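Local coordinates for hemolysin-related protein (Vibrio cholerae serotype O1, PDB 5V6F) that probably binds mannose-containing glycans of host cells through this second beta-prism lectin domain of the biofilm protein RbmC, here holding a mannotriose, at residues D22-D34 against N52-Q64. Residues are numbered along the deposited sequence; the frame is centred on the assembly and turned at random.
Sequences DNLMYLRSGFAID and NGGVLRAPIALDQ. With MAN (alpha-D-mannopyranose), chain B; MAN (alpha-D-mannopyranose), chain C; BMA (beta-D-mannopyranose), chain D.
Strand 24-29 pairs antiparallel with the broken edge strand 55-61 in two short ladders, Met-25 with Ile-60 and Ser-29 with Val-55 forming their hydrogen-bonded pairs, and the register slips by one residue between them. At the slip, Arg-57 N still bonds Leu-27 O, while a water accepts from Leu-27 N and gives a weak bond to Arg-57 O, bridging the strands. Pro-59 sets its CB over the centre of one face of the Tyr-26 ring, 3.7 Å from the ring centroid, a CH-pi contact. On the other side of the sheet Met-25, Leu-27, Ile-60 and Leu-62 pack together, with Leu-62 CD2 meeting Met-25 CB at 3.8 Å. Arg-57, bent at its second torsion (chi2 -67°), grips Ser-29 side-on: NE bonds Ser-29 OG and NH2 bonds Ser-29 O, both at 3.0 Å. Ser-29 O also accepts from Val-55 N, the two donors approaching from opposite faces of its carbonyl plane. Arg-28 NH1 donates to a lone pair of Gly-53 O at 2.9 Å, tying the turn before strand 55-61 to strand 24-29, and also bonds Gly-46 O. Gly-53 N and Gly-54 N bond O4 and O3 of one alpha-mannose, whose O4 and O6 donate to Asp-34 OD2 (2.5 Å) and OD1 (2.7 Å). Phe-31 N and Ala-32 N donate to its O5 and O6, and its C1 lies over one face of the Phe-31 ring, toward the rim. Gly-30 to Asp-34 fits the G-X-X-X-D motif of jacalin-like (beta-prism I) lectins; with the Gly-53/Gly-54 turn it forms the mannose site at one end of the three-sheet prism.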
ATOM      1  N   ASP A  22      13.840   6.663   9.382  1.00  7.39           N
ATOM      2  CA  ASP A  22      13.010   7.771   8.924  1.00  8.66           C
ATOM      3  C   ASP A  22      11.519   7.451   8.951  1.00  7.16           C
ATOM      4  O   ASP A  22      10.706   8.371   8.812  1.00  6.73           O
ATOM      5  CB  ASP A  22      13.422   8.188   7.509  1.00  7.96           C
ATOM      6  CG  ASP A  22      14.802   8.823   7.467  1.00 12.13           C
ATOM      7  OD1 ASP A  22      15.172   9.518   8.435  1.00 16.26           O
ATOM      8  OD2 ASP A  22      15.517   8.622   6.465  1.00 14.38           O
ATOM      9  N   ASN A  23      11.137   6.183   9.125  1.00  3.97           N
ATOM     10  CA  ASN A  23       9.737   5.807   9.355  1.00  4.31           C
ATOM     11  C   ASN A  23       8.831   6.239   8.200  1.00  7.88           C
ATOM     12  O   ASN A  23       7.755   6.805   8.413  1.00  8.14           O
ATOM     13  CB  ASN A  23       9.223   6.399  10.671  1.00  6.84           C
ATOM     14  CG  ASN A  23       9.820   5.737  11.891  1.00  9.49           C
ATOM     15  OD1 ASN A  23       9.908   4.514  11.970  1.00  6.23           O
ATOM     16  ND2 ASN A  23      10.221   6.547  12.862  1.00  9.54           N
ATOM     17  N   LEU A  24       9.257   5.956   6.969  1.00  6.56           N
ATOM     18  CA  LEU A  24       8.541   6.405   5.779  1.00  4.19           C
ATOM     19  C   LEU A  24       8.055   5.228   4.944  1.00  4.24           C
ATOM     20  O   LEU A  24       8.756   4.220   4.795  1.00  7.33           O
ATOM     21  CB  LEU A  24       9.423   7.303   4.910  1.00  5.29           C
ATOM     22  CG  LEU A  24       9.886   8.613   5.548  1.00  6.62           C
ATOM     23  CD1 LEU A  24      10.860   9.337   4.626  1.00 11.86           C
ATOM     24  CD2 LEU A  24       8.708   9.507   5.885  1.00  9.19           C
ATOM     25  N   MET A  25       6.853   5.381   4.389  1.00  1.75           N
ATOM     26  CA  MET A  25       6.289   4.470   3.402  1.00  3.06           C
ATOM     27  C   MET A  25       6.076   5.251   2.112  1.00  2.91           C
ATOM     28  O   MET A  25       5.390   6.281   2.116  1.00  4.85           O
ATOM     29  CB  MET A  25       4.971   3.877   3.904  1.00  3.63           C
ATOM     30  CG  MET A  25       4.298   2.912   2.960  1.00  4.47           C
ATOM     31  SD  MET A  25       2.702   2.434   3.639  1.00  5.70           S
ATOM     32  CE  MET A  25       2.151   1.252   2.413  1.00  8.24           C
ATOM     33  N   TYR A  26       6.675   4.775   1.022  1.00  2.51           N
ATOM     34  CA  TYR A  26       6.572   5.413  -0.283  1.00  2.85           C
ATOM     35  C   TYR A  26       5.665   4.593  -1.189  1.00  5.11           C
ATOM     36  O   TYR A  26       5.695   3.358  -1.162  1.00  2.93           O
ATOM     37  CB  TYR A  26       7.950   5.565  -0.937  1.00  5.57           C
ATOM     38  CG  TYR A  26       8.784   6.702  -0.395  1.00  5.13           C
ATOM     39  CD1 TYR A  26       9.642   6.512   0.681  1.00  5.54           C
ATOM     40  CD2 TYR A  26       8.728   7.967  -0.971  1.00  6.67           C
ATOM     41  CE1 TYR A  26      10.412   7.555   1.176  1.00  8.69           C
ATOM     42  CE2 TYR A  26       9.491   9.013  -0.480  1.00  9.51           C
ATOM     43  CZ  TYR A  26      10.330   8.801   0.592  1.00  7.28           C
ATOM     44  OH  TYR A  26      11.099   9.838   1.081  1.00  9.51           O
ATOM     45  N   LEU A  27       4.865   5.286  -1.999  1.00  2.89           N
ATOM     46  CA  LEU A  27       3.943   4.636  -2.915  1.00  2.89           C
ATOM     47  C   LEU A  27       3.956   5.344  -4.259  1.00  3.74           C
ATOM     48  O   LEU A  27       4.044   6.574  -4.322  1.00  4.71           O
ATOM     49  CB  LEU A  27       2.510   4.636  -2.375  1.00  5.60           C
ATOM     50  CG  LEU A  27       2.264   3.942  -1.036  1.00  2.82           C
ATOM     51  CD1 LEU A  27       2.403   4.922   0.126  1.00  3.90           C
ATOM     52  CD2 LEU A  27       0.894   3.282  -1.043  1.00  5.01           C
ATOM     53  N   ARG A  28       3.879   4.553  -5.329  1.00  3.62           N
ATOM     54  CA  ARG A  28       3.455   5.034  -6.636  1.00  4.05           C
ATOM     55  C   ARG A  28       2.010   4.609  -6.845  1.00  2.62           C
ATOM     56  O   ARG A  28       1.652   3.460  -6.564  1.00  2.97           O
ATOM     57  CB  ARG A  28       4.341   4.483  -7.755  1.00  4.18           C
ATOM     58  CG  ARG A  28       5.638   5.255  -7.946  1.00  3.48           C
ATOM     59  CD  ARG A  28       6.348   4.877  -9.248  1.00  8.31           C
ATOM     60  NE  ARG A  28       7.193   3.688  -9.112  1.00  9.88           N
ATOM     61  CZ  ARG A  28       6.878   2.460  -9.528  1.00  9.38           C
ATOM     62  NH1 ARG A  28       5.714   2.207 -10.118  1.00  6.40           N
ATOM     63  NH2 ARG A  28       7.739   1.469  -9.349  1.00  8.72           N
ATOM     64  N   SER A  29       1.177   5.532  -7.319  1.00  3.01           N
ATOM     65  CA  SER A  29      -0.235   5.235  -7.476  1.00  1.62           C
ATOM     66  C   SER A  29      -0.809   6.039  -8.634  1.00  3.84           C
ATOM     67  O   SER A  29      -0.285   7.090  -9.017  1.00  3.47           O
ATOM     68  CB  SER A  29      -1.020   5.527  -6.186  1.00  2.13           C
ATOM     69  OG  SER A  29      -1.037   6.917  -5.883  1.00  3.05           O
ATOM     70  N   GLY A  30      -1.903   5.513  -9.182  1.00  3.30           N
ATOM     71  CA  GLY A  30      -2.713   6.183 -10.182  1.00  2.96           C
ATOM     72  C   GLY A  30      -4.171   5.856  -9.928  1.00  3.92           C
ATOM     73  O   GLY A  30      -4.727   6.280  -8.910  1.00  3.96           O
ATOM     74  N   PHE A  31      -4.803   5.103 -10.835  1.00  1.87           N
ATOM     75  CA  PHE A  31      -6.117   4.526 -10.570  1.00  3.16           C
ATOM     76  C   PHE A  31      -6.043   3.328  -9.634  1.00  3.71           C
ATOM     77  O   PHE A  31      -7.089   2.834  -9.197  1.00  4.29           O
ATOM     78  CB  PHE A  31      -6.800   4.083 -11.871  1.00  3.58           C
ATOM     79  CG  PHE A  31      -7.195   5.215 -12.792  1.00  4.45           C
ATOM     80  CD1 PHE A  31      -6.889   6.532 -12.492  1.00  3.77           C
ATOM     81  CD2 PHE A  31      -7.877   4.944 -13.967  1.00  5.07           C
ATOM     82  CE1 PHE A  31      -7.253   7.558 -13.346  1.00  5.21           C
ATOM     83  CE2 PHE A  31      -8.247   5.966 -14.824  1.00  5.00           C
ATOM     84  CZ  PHE A  31      -7.933   7.275 -14.511  1.00  5.68           C
ATOM     85  N   ALA A  32      -4.840   2.848  -9.334  1.00  2.17           N
ATOM     86  CA  ALA A  32      -4.627   1.737  -8.416  1.00  1.97           C
ATOM     87  C   ALA A  32      -3.334   2.010  -7.657  1.00  2.14           C
ATOM     88  O   ALA A  32      -2.748   3.091  -7.768  1.00  3.33           O
ATOM     89  CB  ALA A  32      -4.587   0.402  -9.170  1.00  3.28           C
ATOM     90  N   ILE A  33      -2.887   1.032  -6.877  1.00  3.19           N
ATOM     91  CA  ILE A  33      -1.612   1.117  -6.173  1.00  2.36           C
ATOM     92  C   ILE A  33      -0.576   0.375  -7.012  1.00  4.40           C
ATOM     93  O   ILE A  33      -0.652  -0.849  -7.179  1.00  3.41           O
ATOM     94  CB  ILE A  33      -1.708   0.547  -4.750  1.00  2.11           C
ATOM     95  CG1 ILE A  33      -2.743   1.322  -3.917  1.00  2.59           C
ATOM     96  CG2 ILE A  33      -0.335   0.565  -4.074  1.00  2.89           C
ATOM     97  CD1 ILE A  33      -2.515   2.833  -3.820  1.00  3.41           C
ATOM     98  N   ASP A  34       0.402   1.115  -7.543  1.00  2.83           N
ATOM     99  CA  ASP A  34       1.390   0.544  -8.451  1.00  3.37           C
ATOM    100  C   ASP A  34       2.581  -0.071  -7.725  1.00  3.09           C
ATOM    101  O   ASP A  34       3.091  -1.113  -8.154  1.00  3.42           O
ATOM    102  CB  ASP A  34       1.899   1.615  -9.423  1.00  3.29           C
ATOM    103  CG  ASP A  34       0.812   2.132 -10.345  1.00  3.16           C
ATOM    104  OD1 ASP A  34       0.054   3.033  -9.930  1.00  3.44           O
ATOM    105  OD2 ASP A  34       0.720   1.634 -11.490  1.00  4.54           O
ATOM    106  N   ASN A  52       2.282   3.222 -17.861  1.00  4.61           N
ATOM    107  CA  ASN A  52       2.036   2.533 -16.603  1.00  6.65           C
ATOM    108  C   ASN A  52       3.015   2.992 -15.530  1.00  7.19           C
ATOM    109  O   ASN A  52       4.076   3.554 -15.813  1.00  4.67           O
ATOM    110  CB  ASN A  52       2.169   1.017 -16.772  1.00  7.40           C
ATOM    111  CG  ASN A  52       1.220   0.456 -17.806  1.00 10.82           C
ATOM    112  OD1 ASN A  52       0.048   0.819 -17.850  1.00  6.44           O
ATOM    113  ND2 ASN A  52       1.724  -0.444 -18.644  1.00 14.98           N
ATOM    114  N   GLY A  53       2.648   2.721 -14.281  1.00  4.47           N
ATOM    115  CA  GLY A  53       3.527   2.890 -13.139  1.00  3.23           C
ATOM    116  C   GLY A  53       3.044   3.891 -12.113  1.00  3.54           C
ATOM    117  O   GLY A  53       3.548   3.893 -10.982  1.00  4.73           O
ATOM    118  N   GLY A  54       2.091   4.750 -12.463  1.00  3.60           N
ATOM    119  CA  GLY A  54       1.608   5.736 -11.523  1.00  3.30           C
ATOM    120  C   GLY A  54       2.617   6.846 -11.270  1.00  7.71           C
ATOM    121  O   GLY A  54       3.613   7.019 -11.977  1.00  6.87           O
ATOM    122  N   VAL A  55       2.327   7.608 -10.217  1.00  4.59           N
ATOM    123  CA  VAL A  55       3.099   8.776  -9.815  1.00  5.27           C
ATOM    124  C   VAL A  55       3.594   8.550  -8.395  1.00  3.37           C
ATOM    125  O   VAL A  55       2.845   8.059  -7.545  1.00  5.04           O
ATOM    126  CB  VAL A  55       2.248  10.063  -9.890  1.00  7.22           C
ATOM    127  CG1 VAL A  55       3.041  11.269  -9.399  1.00  8.41           C
ATOM    128  CG2 VAL A  55       1.735  10.285 -11.305  1.00 12.26           C
ATOM    129  N   LEU A  56       4.853   8.908  -8.138  1.00  3.41           N
ATOM    130  CA  LEU A  56       5.391   8.807  -6.788  1.00  5.67           C
ATOM    131  C   LEU A  56       4.742   9.871  -5.913  1.00  6.15           C
ATOM    132  O   LEU A  56       4.802  11.066  -6.223  1.00  6.91           O
ATOM    133  CB  LEU A  56       6.909   8.965  -6.792  1.00  7.28           C
ATOM    134  CG  LEU A  56       7.570   8.854  -5.412  1.00  6.82           C
ATOM    135  CD1 LEU A  56       7.506   7.420  -4.897  1.00  4.64           C
ATOM    136  CD2 LEU A  56       9.009   9.345  -5.448  1.00  9.41           C
ATOM    137  N   ARG A  57       4.120   9.434  -4.830  1.00  4.05           N
ATOM    138  CA  ARG A  57       3.371  10.314  -3.949  1.00  5.27           C
ATOM    139  C   ARG A  57       4.233  10.729  -2.766  1.00  4.17           C
ATOM    140  O   ARG A  57       5.283  10.146  -2.489  1.00  5.89           O
ATOM    141  CB  ARG A  57       2.097   9.617  -3.464  1.00  9.60           C
ATOM    142  CG  ARG A  57       1.234   9.061  -4.588  1.00  5.28           C
ATOM    143  CD  ARG A  57       0.643  10.178  -5.432  1.00  6.61           C
ATOM    144  NE  ARG A  57      -0.068   9.679  -6.602  1.00  4.64           N
ATOM    145  CZ  ARG A  57      -0.644  10.457  -7.515  1.00  7.34           C
ATOM    146  NH1 ARG A  57      -0.607  11.778  -7.384  1.00 10.82           N
ATOM    147  NH2 ARG A  57      -1.263   9.915  -8.554  1.00  7.63           N
ATOM    148  N   ALA A  58       3.778  11.762  -2.069  1.00  4.27           N
ATOM    149  CA  ALA A  58       4.426  12.147  -0.830  1.00  3.70           C
ATOM    150  C   ALA A  58       4.422  10.961   0.129  1.00  6.15           C
ATOM    151  O   ALA A  58       3.429  10.222   0.197  1.00  5.45           O
ATOM    152  CB  ALA A  58       3.711  13.342  -0.199  1.00  3.97           C
ATOM    153  N   PRO A  59       5.505  10.732   0.869  1.00  5.16           N
ATOM    154  CA  PRO A  59       5.567   9.550   1.732  1.00  4.76           C
ATOM    155  C   PRO A  59       4.629   9.654   2.921  1.00  5.29           C
ATOM    156  O   PRO A  59       4.272  10.743   3.378  1.00  7.82           O
ATOM    157  CB  PRO A  59       7.031   9.515   2.185  1.00  6.52           C
ATOM    158  CG  PRO A  59       7.482  10.928   2.098  1.00  7.76           C
ATOM    159  CD  PRO A  59       6.749  11.519   0.929  1.00  6.51           C
ATOM    160  N   ILE A  60       4.239   8.487   3.418  1.00  3.46           N
ATOM    161  CA  ILE A  60       3.435   8.369   4.627  1.00  3.36           C
ATOM    162  C   ILE A  60       4.373   8.201   5.816  1.00  3.09           C
ATOM    163  O   ILE A  60       5.224   7.303   5.826  1.00  3.73           O
ATOM    164  CB  ILE A  60       2.467   7.179   4.520  1.00  4.62           C
ATOM    165  CG1 ILE A  60       1.588   7.304   3.270  1.00  7.16           C
ATOM    166  CG2 ILE A  60       1.613   7.057   5.771  1.00  6.56           C
ATOM    167  CD1 ILE A  60       0.716   8.539   3.233  1.00  7.90           C
ATOM    168  N   ALA A  61       4.222   9.066   6.817  1.00  3.50           N
ATOM    169  CA  ALA A  61       5.014   8.969   8.041  1.00  4.82           C
ATOM    170  C   ALA A  61       4.409   7.867   8.902  1.00  5.36           C
ATOM    171  O   ALA A  61       3.362   8.047   9.525  1.00  5.18           O
ATOM    172  CB  ALA A  61       5.045  10.305   8.771  1.00  7.01           C
ATOM    173  N   LEU A  62       5.075   6.711   8.938  1.00  4.03           N
ATOM    174  CA  LEU A  62       4.512   5.549   9.615  1.00  4.59           C
ATOM    175  C   LEU A  62       4.439   5.739  11.122  1.00  4.08           C
ATOM    176  O   LEU A  62       3.589   5.127  11.778  1.00  5.73           O
ATOM    177  CB  LEU A  62       5.335   4.308   9.290  1.00  5.48           C
ATOM    178  CG  LEU A  62       5.258   3.832   7.839  1.00  5.06           C
ATOM    179  CD1 LEU A  62       6.195   2.657   7.627  1.00  8.09           C
ATOM    180  CD2 LEU A  62       3.831   3.456   7.457  1.00  8.87           C
ATOM    181  N   ASP A  63       5.329   6.550  11.692  1.00  5.40           N
ATOM    182  CA  ASP A  63       5.226   6.850  13.113  1.00  4.33           C
ATOM    183  C   ASP A  63       4.034   7.744  13.411  1.00  7.25           C
ATOM    184  O   ASP A  63       3.635   7.862  14.574  1.00  8.34           O
ATOM    185  CB  ASP A  63       6.510   7.514  13.611  1.00 10.06           C
ATOM    186  CG  ASP A  63       6.843   8.780  12.847  1.00 15.19           C
ATOM    187  OD1 ASP A  63       6.693   8.789  11.606  1.00  8.97           O
ATOM    188  OD2 ASP A  63       7.247   9.772  13.489  1.00 20.86           O
ATOM    189  N   GLN A  64       3.461   8.363  12.387  1.00  5.89           N
ATOM    190  CA  GLN A  64       2.299   9.224  12.524  1.00  5.42           C
ATOM    191  C   GLN A  64       1.012   8.537  12.077  1.00  5.01           C
ATOM    192  O   GLN A  64      -0.061   9.138  12.168  1.00  7.07           O
ATOM    193  CB  GLN A  64       2.540  10.512  11.730  1.00  9.84           C
ATOM    194  CG  GLN A  64       3.650  11.375  12.334  1.00 14.36           C
ATOM    195  CD  GLN A  64       4.354  12.257  11.315  1.00 25.32           C
ATOM    196  OE1 GLN A  64       5.578  12.392  11.334  1.00 31.08           O
ATOM    197  NE2 GLN A  64       3.581  12.867  10.427  1.00 24.05           N
TER
HETATM  198  C1  MAN B   3      -3.386   4.989 -14.419  1.00  3.06           C
HETATM  199  C2  MAN B   3      -2.010   5.603 -14.619  1.00  2.81           C
HETATM  200  C3  MAN B   3      -0.976   4.493 -14.688  1.00  4.16           C
HETATM  201  C4  MAN B   3      -1.106   3.529 -13.480  1.00  3.16           C
HETATM  202  C5  MAN B   3      -2.571   3.042 -13.315  1.00  2.34           C
HETATM  203  C6  MAN B   3      -2.813   2.220 -12.043  1.00  2.25           C
HETATM  204  O2  MAN B   3      -1.642   6.418 -13.512  1.00  5.33           O
HETATM  205  O3  MAN B   3       0.346   5.022 -14.768  1.00  4.15           O
HETATM  206  O4  MAN B   3      -0.277   2.399 -13.681  1.00  2.09           O
HETATM  207  O5  MAN B   3      -3.446   4.181 -13.277  1.00  4.71           O
HETATM  208  O6  MAN B   3      -2.418   3.000 -10.915  1.00  2.42           O
HETATM  209  C1  MAN C   2      -3.505  -0.892 -18.925  1.00  9.02           C
HETATM  210  C2  MAN C   2      -2.148  -1.586 -18.943  1.00 11.07           C
HETATM  211  C3  MAN C   2      -1.362  -1.115 -20.170  1.00 18.62           C
HETATM  212  C4  MAN C   2      -2.203  -1.283 -21.446  1.00 14.91           C
HETATM  213  C5  MAN C   2      -3.526  -0.526 -21.284  1.00 10.78           C
HETATM  214  C6  MAN C   2      -4.457  -0.699 -22.464  1.00 14.38           C
HETATM  215  O2  MAN C   2      -2.285  -3.007 -19.062  1.00 17.30           O
HETATM  216  O3  MAN C   2      -0.111  -1.784 -20.294  1.00 14.50           O
HETATM  217  O4  MAN C   2      -1.510  -0.763 -22.564  1.00 17.28           O
HETATM  218  O5  MAN C   2      -4.206  -1.032 -20.123  1.00 11.79           O
HETATM  219  O6  MAN C   2      -4.589  -2.088 -22.719  1.00 18.94           O
HETATM  220  C1  BMA D   1      -5.893   3.126 -19.019  1.00 10.62           C
HETATM  221  C2  BMA D   1      -4.805   2.166 -19.486  1.00  7.83           C
HETATM  222  C3  BMA D   1      -4.426   1.218 -18.322  1.00  8.36           C
HETATM  223  C4  BMA D   1      -4.202   1.963 -17.000  1.00  7.29           C
HETATM  224  C5  BMA D   1      -5.340   2.965 -16.731  1.00  4.48           C
HETATM  225  C6  BMA D   1      -5.073   3.857 -15.552  1.00  6.06           C
HETATM  226  O1  BMA D   1      -6.130   4.063 -20.043  1.00 11.69           O
HETATM  227  O2  BMA D   1      -3.633   2.876 -19.868  1.00  9.50           O
HETATM  228  O3  BMA D   1      -3.254   0.481 -18.598  1.00  7.33           O
HETATM  229  O4  BMA D   1      -4.106   1.006 -15.929  1.00  5.58           O
HETATM  230  O5  BMA D   1      -5.489   3.821 -17.882  1.00  7.38           O
HETATM  231  O6  BMA D   1      -3.715   4.269 -15.612  1.00  4.97           O
HETATM  232  O   HOH W   1       8.457   9.990   9.573  1.00 17.13           O
HETATM  233  O   HOH W   2      10.310   9.565  12.955  1.00 14.77           O
HETATM  234  O   HOH W   3       4.526   7.977  -1.109  1.00  5.48           O